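Local coordinates for protein geranyltranstransferase (Methylococcus capsulatus, PDB 3TS7) that probably makes farnesyl diphosphate, a fifteen-carbon isoprenoid precursor, as a magnesium-dependent trans-prenyltransferase of the FPP/GGPP synthase family, at residues B[17-29]-B[69-81]. Sequence-based numbering, arbitrary orientation.
Sequences QERVERALDARLP and ADLLDGPACAVEF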
loop_
_atom_site.group_PDB
_atom_site.type_symbol
_atom_site.label_atom_id
_atom_site.label_comp_id
_atom_site.label_asym_id
_atom_site.label_seq_id
_atom_site.Cartn_x
_atom_site.Cartn_y
_atom_site.Cartn_z
ATOM N N GLN B 17 5.322 -24.009 -1.957
ATOM C CA GLN B 17 5.181 -23.239 -3.183
ATOM C C GLN B 17 3.848 -23.520 -3.887
ATOM O O GLN B 17 3.251 -22.613 -4.462
ATOM C CB GLN B 17 6.359 -23.489 -4.121
ATOM C CG GLN B 17 7.631 -22.768 -3.683
ATOM C CD GLN B 17 8.839 -23.125 -4.534
ATOM O OE1 GLN B 17 8.863 -24.161 -5.193
ATOM N NE2 GLN B 17 9.853 -22.265 -4.516
ATOM N N GLU B 18 3.384 -24.766 -3.828
ATOM C CA GLU B 18 2.064 -25.115 -4.347
ATOM C C GLU B 18 0.943 -24.566 -3.468
ATOM O O GLU B 18 -0.055 -24.052 -3.984
ATOM C CB GLU B 18 1.933 -26.627 -4.505
ATOM C CG GLU B 18 2.741 -27.188 -5.680
ATOM C CD GLU B 18 3.024 -28.687 -5.562
ATOM O OE1 GLU B 18 2.434 -29.354 -4.680
ATOM O OE2 GLU B 18 3.848 -29.200 -6.356
ATOM N N ARG B 19 1.119 -24.666 -2.150
ATOM C CA ARG B 19 0.146 -24.150 -1.181
ATOM C C ARG B 19 -0.008 -22.627 -1.273
ATOM O O ARG B 19 -1.132 -22.115 -1.256
ATOM C CB ARG B 19 0.505 -24.570 0.242
ATOM C CG ARG B 19 -0.475 -24.086 1.277
ATOM C CD ARG B 19 -0.000 -24.366 2.673
ATOM N NE ARG B 19 -1.014 -23.949 3.639
ATOM C CZ ARG B 19 -1.743 -24.774 4.378
ATOM N NH1 ARG B 19 -1.558 -26.088 4.288
ATOM N NH2 ARG B 19 -2.644 -24.280 5.223
ATOM N N VAL B 20 1.105 -21.904 -1.401
ATOM C CA VAL B 20 1.030 -20.448 -1.592
ATOM C C VAL B 20 0.464 -20.061 -2.982
ATOM O O VAL B 20 -0.230 -19.052 -3.100
ATOM C CB VAL B 20 2.396 -19.741 -1.314
ATOM C CG1 VAL B 20 3.336 -19.887 -2.493
ATOM C CG2 VAL B 20 2.184 -18.264 -0.963
ATOM N N GLU B 21 0.744 -20.857 -4.018
ATOM C CA GLU B 21 0.230 -20.573 -5.353
ATOM C C GLU B 21 -1.301 -20.548 -5.352
ATOM O O GLU B 21 -1.908 -19.661 -5.964
ATOM C CB GLU B 21 0.717 -21.609 -6.368
ATOM C CG GLU B 21 0.338 -21.318 -7.830
ATOM C CD GLU B 21 1.142 -20.184 -8.453
ATOM O OE1 GLU B 21 0.683 -19.626 -9.471
ATOM O OE2 GLU B 21 2.236 -19.848 -7.945
ATOM N N ARG B 22 -1.900 -21.513 -4.656
ATOM C CA ARG B 22 -3.354 -21.616 -4.502
ATOM C C ARG B 22 -3.907 -20.537 -3.581
ATOM O O ARG B 22 -5.028 -20.050 -3.779
ATOM C CB ARG B 22 -3.743 -22.989 -3.957
ATOM C CG ARG B 22 -3.490 -24.174 -4.919
ATOM C CD ARG B 22 -4.137 -25.465 -4.411
ATOM N NE ARG B 22 -4.077 -25.583 -2.948
ATOM C CZ ARG B 22 -3.134 -26.234 -2.259
ATOM N NH1 ARG B 22 -2.140 -26.859 -2.888
ATOM N NH2 ARG B 22 -3.185 -26.263 -0.926
ATOM N N ALA B 23 -3.121 -20.157 -2.579
ATOM C CA ALA B 23 -3.578 -19.175 -1.606
ATOM C C ALA B 23 -3.582 -17.769 -2.215
ATOM O O ALA B 23 -4.500 -16.974 -1.939
ATOM C CB ALA B 23 -2.763 -19.247 -0.315
ATOM N N LEU B 24 -2.595 -17.491 -3.077
ATOM C CA LEU B 24 -2.533 -16.222 -3.818
ATOM C C LEU B 24 -3.682 -16.103 -4.833
ATOM O O LEU B 24 -4.325 -15.056 -4.917
ATOM C CB LEU B 24 -1.180 -16.040 -4.528
ATOM C CG LEU B 24 0.063 -15.913 -3.635
ATOM C CD1 LEU B 24 1.326 -16.311 -4.396
ATOM C CD2 LEU B 24 0.204 -14.536 -3.043
ATOM N N ASP B 25 -3.913 -17.178 -5.590
ATOM C CA ASP B 25 -5.030 -17.281 -6.540
ATOM C C ASP B 25 -6.382 -17.046 -5.848
ATOM O O ASP B 25 -7.223 -16.301 -6.360
ATOM C CB ASP B 25 -5.016 -18.652 -7.232
ATOM C CG ASP B 25 -6.144 -18.814 -8.250
ATOM O OD1 ASP B 25 -6.488 -17.835 -8.941
ATOM O OD2 ASP B 25 -6.689 -19.930 -8.352
ATOM N N ALA B 26 -6.564 -17.655 -4.676
ATOM C CA ALA B 26 -7.774 -17.475 -3.885
ATOM C C ALA B 26 -7.970 -16.039 -3.380
ATOM O O ALA B 26 -9.104 -15.629 -3.131
ATOM C CB ALA B 26 -7.825 -18.481 -2.718
ATOM N N ARG B 27 -6.881 -15.273 -3.248
ATOM C CA ARG B 27 -6.971 -13.890 -2.754
ATOM C C ARG B 27 -6.857 -12.838 -3.864
ATOM O O ARG B 27 -6.962 -11.642 -3.603
ATOM C CB ARG B 27 -5.932 -13.636 -1.648
ATOM C CG ARG B 27 -6.293 -14.258 -0.303
ATOM C CD ARG B 27 -5.079 -14.572 0.566
ATOM N NE ARG B 27 -5.478 -15.266 1.792
ATOM C CZ ARG B 27 -5.627 -16.590 1.893
ATOM N NH1 ARG B 27 -5.391 -17.376 0.853
ATOM N NH2 ARG B 27 -6.015 -17.128 3.036
ATOM N N LEU B 28 -6.623 -13.273 -5.097
ATOM C CA LEU B 28 -6.553 -12.321 -6.195
ATOM C C LEU B 28 -7.917 -12.218 -6.887
ATOM O O LEU B 28 -8.529 -13.249 -7.178
ATOM C CB LEU B 28 -5.474 -12.710 -7.205
ATOM C CG LEU B 28 -4.021 -12.385 -6.807
ATOM C CD1 LEU B 28 -3.062 -13.100 -7.746
ATOM C CD2 LEU B 28 -3.764 -10.890 -6.788
ATOM N N PRO B 29 -8.389 -10.981 -7.149
ATOM C CA PRO B 29 -9.692 -10.807 -7.819
ATOM C C PRO B 29 -9.672 -11.442 -9.214
ATOM O O PRO B 29 -8.661 -11.345 -9.915
ATOM C CB PRO B 29 -9.846 -9.285 -7.917
ATOM C CG PRO B 29 -8.857 -8.714 -6.913
ATOM C CD PRO B 29 -7.718 -9.691 -6.896
ATOM N N ALA B 69 -0.398 -24.140 9.696
ATOM C CA ALA B 69 -0.196 -23.478 8.406
ATOM C C ALA B 69 -1.415 -22.692 7.932
ATOM O O ALA B 69 -1.280 -21.714 7.213
ATOM C CB ALA B 69 0.222 -24.490 7.360
ATOM N N ASP B 70 -2.598 -23.138 8.346
ATOM C CA ASP B 70 -3.848 -22.432 8.098
ATOM C C ASP B 70 -3.836 -20.968 8.541
ATOM O O ASP B 70 -4.402 -20.118 7.862
ATOM C CB ASP B 70 -5.016 -23.183 8.764
ATOM C CG ASP B 70 -5.445 -24.418 7.976
ATOM O OD1 ASP B 70 -6.320 -25.163 8.461
ATOM O OD2 ASP B 70 -4.909 -24.653 6.873
ATOM N N LEU B 71 -3.196 -20.685 9.677
ATOM C CA LEU B 71 -3.070 -19.315 10.183
ATOM C C LEU B 71 -2.029 -18.480 9.424
ATOM O O LEU B 71 -1.957 -17.263 9.612
ATOM C CB LEU B 71 -2.722 -19.298 11.680
ATOM C CG LEU B 71 -3.653 -19.980 12.687
ATOM C CD1 LEU B 71 -3.205 -19.659 14.109
ATOM C CD2 LEU B 71 -5.115 -19.596 12.498
ATOM N N LEU B 72 -1.253 -19.131 8.568
ATOM C CA LEU B 72 -0.095 -18.509 7.924
ATOM C C LEU B 72 -0.298 -18.205 6.457
ATOM O O LEU B 72 0.452 -17.414 5.918
ATOM C CB LEU B 72 1.165 -19.379 8.089
ATOM C CG LEU B 72 1.623 -19.708 9.517
ATOM C CD1 LEU B 72 2.700 -20.761 9.462
ATOM C CD2 LEU B 72 2.094 -18.489 10.295
ATOM N N ASP B 73 -1.308 -18.813 5.821
ATOM C CA ASP B 73 -1.626 -18.532 4.431
ATOM C C ASP B 73 -1.818 -17.036 4.145
ATOM O O ASP B 73 -1.220 -16.517 3.218
ATOM C CB ASP B 73 -2.862 -19.315 3.963
ATOM C CG ASP B 73 -2.618 -20.815 3.881
ATOM O OD1 ASP B 73 -1.535 -21.244 3.439
ATOM O OD2 ASP B 73 -3.526 -21.576 4.246
ATOM N N GLY B 74 -2.640 -16.372 4.953
ATOM C CA GLY B 74 -2.905 -14.943 4.839
ATOM C C GLY B 74 -1.657 -14.084 4.943
ATOM O O GLY B 74 -1.350 -13.351 4.002
ATOM N N PRO B 75 -0.909 -14.195 6.065
ATOM C CA PRO B 75 0.347 -13.434 6.176
ATOM C C PRO B 75 1.370 -13.760 5.090
ATOM O O PRO B 75 2.047 -12.847 4.631
ATOM C CB PRO B 75 0.850 -13.817 7.562
ATOM C CG PRO B 75 -0.378 -14.052 8.317
ATOM C CD PRO B 75 -1.246 -14.811 7.361
ATOM N N ALA B 76 1.441 -15.015 4.634
ATOM C CA ALA B 76 2.376 -15.389 3.560
ATOM C C ALA B 76 2.016 -14.712 2.242
ATOM O O ALA B 76 2.896 -14.209 1.550
ATOM C CB ALA B 76 2.476 -16.906 3.381
ATOM N N CYS B 77 0.723 -14.687 1.906
ATOM C CA CYS B 77 0.257 -13.972 0.716
ATOM C C CYS B 77 0.473 -12.471 0.805
ATOM O O CYS B 77 0.771 -11.863 -0.207
ATOM C CB CYS B 77 -1.237 -14.214 0.478
ATOM S SG CYS B 77 -1.616 -15.889 0.017
ATOM N N ALA B 78 0.255 -11.898 2.001
ATOM C CA ALA B 78 0.404 -10.460 2.256
ATOM C C ALA B 78 1.820 -10.007 1.975
ATOM O O ALA B 78 2.013 -9.000 1.286
ATOM C CB ALA B 78 0.018 -10.099 3.693
ATOM N N VAL B 79 2.815 -10.746 2.489
ATOM C CA VAL B 79 4.211 -10.355 2.214
ATOM C C VAL B 79 4.583 -10.556 0.763
ATOM O O VAL B 79 5.356 -9.780 0.226
ATOM C CB VAL B 79 5.287 -11.015 3.147
ATOM C CG1 VAL B 79 5.190 -10.462 4.541
ATOM C CG2 VAL B 79 5.193 -12.547 3.135
ATOM N N GLU B 80 4.023 -11.582 0.121
ATOM C CA GLU B 80 4.306 -11.834 -1.287
ATOM C C GLU B 80 3.675 -10.790 -2.220
ATOM O O GLU B 80 4.284 -10.434 -3.243
ATOM C CB GLU B 80 3.875 -13.248 -1.699
ATOM C CG GLU B 80 4.292 -13.672 -3.102
ATOM C CD GLU B 80 5.804 -13.857 -3.270
ATOM O OE1 GLU B 80 6.238 -14.333 -4.339
ATOM O OE2 GLU B 80 6.568 -13.529 -2.346
ATOM N N PHE B 81 2.473 -10.318 -1.868
ATOM C CA PHE B 81 1.819 -9.229 -2.604
ATOM C C PHE B 81 2.697 -7.976 -2.579
ATOM O O PHE B 81 2.913 -7.356 -3.622
ATOM C CB PHE B 81 0.423 -8.900 -2.026
ATOM C CG PHE B 81 -0.669 -9.892 -2.400
ATOM C CD1 PHE B 81 -0.549 -10.717 -3.518
ATOM C CD2 PHE B 81 -1.856 -9.936 -1.667
ATOM C CE1 PHE B 81 -1.589 -11.618 -3.875
ATOM C CE2 PHE B 81 -2.893 -10.836 -2.012
ATOM C CZ PHE B 81 -2.748 -11.678 -3.110
#
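R19 reaches from helix 5-27 to the start of helix 73-90 and the turn before it, meeting two carboxylates, an example of one guanidinium serving two acids. Side-on, R19 grips D73: NE gives a nearly straight bond to the syn lone pair of OD1 (2.8 Å, 163°), and NH2 reaches OD2 at 3.0 Å, tilted from both planes. R19 NH2 also bonds the anti lone pair of D70 OD2 at 2.8 Å, a more bent salt bridge. With CG anti to the backbone N (chi1 -179°) and the chain extended, the guanidinium is carried out to these acids, while A69 CB lies over the centre of one face of the R19 guanidinium, 3.5 Å above it. Y59 also hydrogen-bonds D73 OD1.

Segments 17-27 and 73-81 cross steeply, at -78°, within the all-helical isoprenoid synthase fold, their axes 9.6 Å apart at the closest. Small residues meet at the crossing: C77 SG rests 3.6 Å from A23 CB and touches the backbone between A23 and L24.

R27 is a knob set among D73, G74, C77 and F81, its CD beside C77 SG. Its NH1 turns back to A23 O of its own helix, in the guanidinium plane, whereas NE pairs with D134; together these bonds limit the group's rotation.

Apolar packing continues toward F81. L24 CD2 comes 3.5 Å from F81 CE1, L28 CD2 approaches the same ring atom obliquely, and R27 CB meets the ring at its edge. V46 touches L24, L28 and F81. L24 also packs on the aliphatic part of E80, whose carboxylate is salt-bridged to R52.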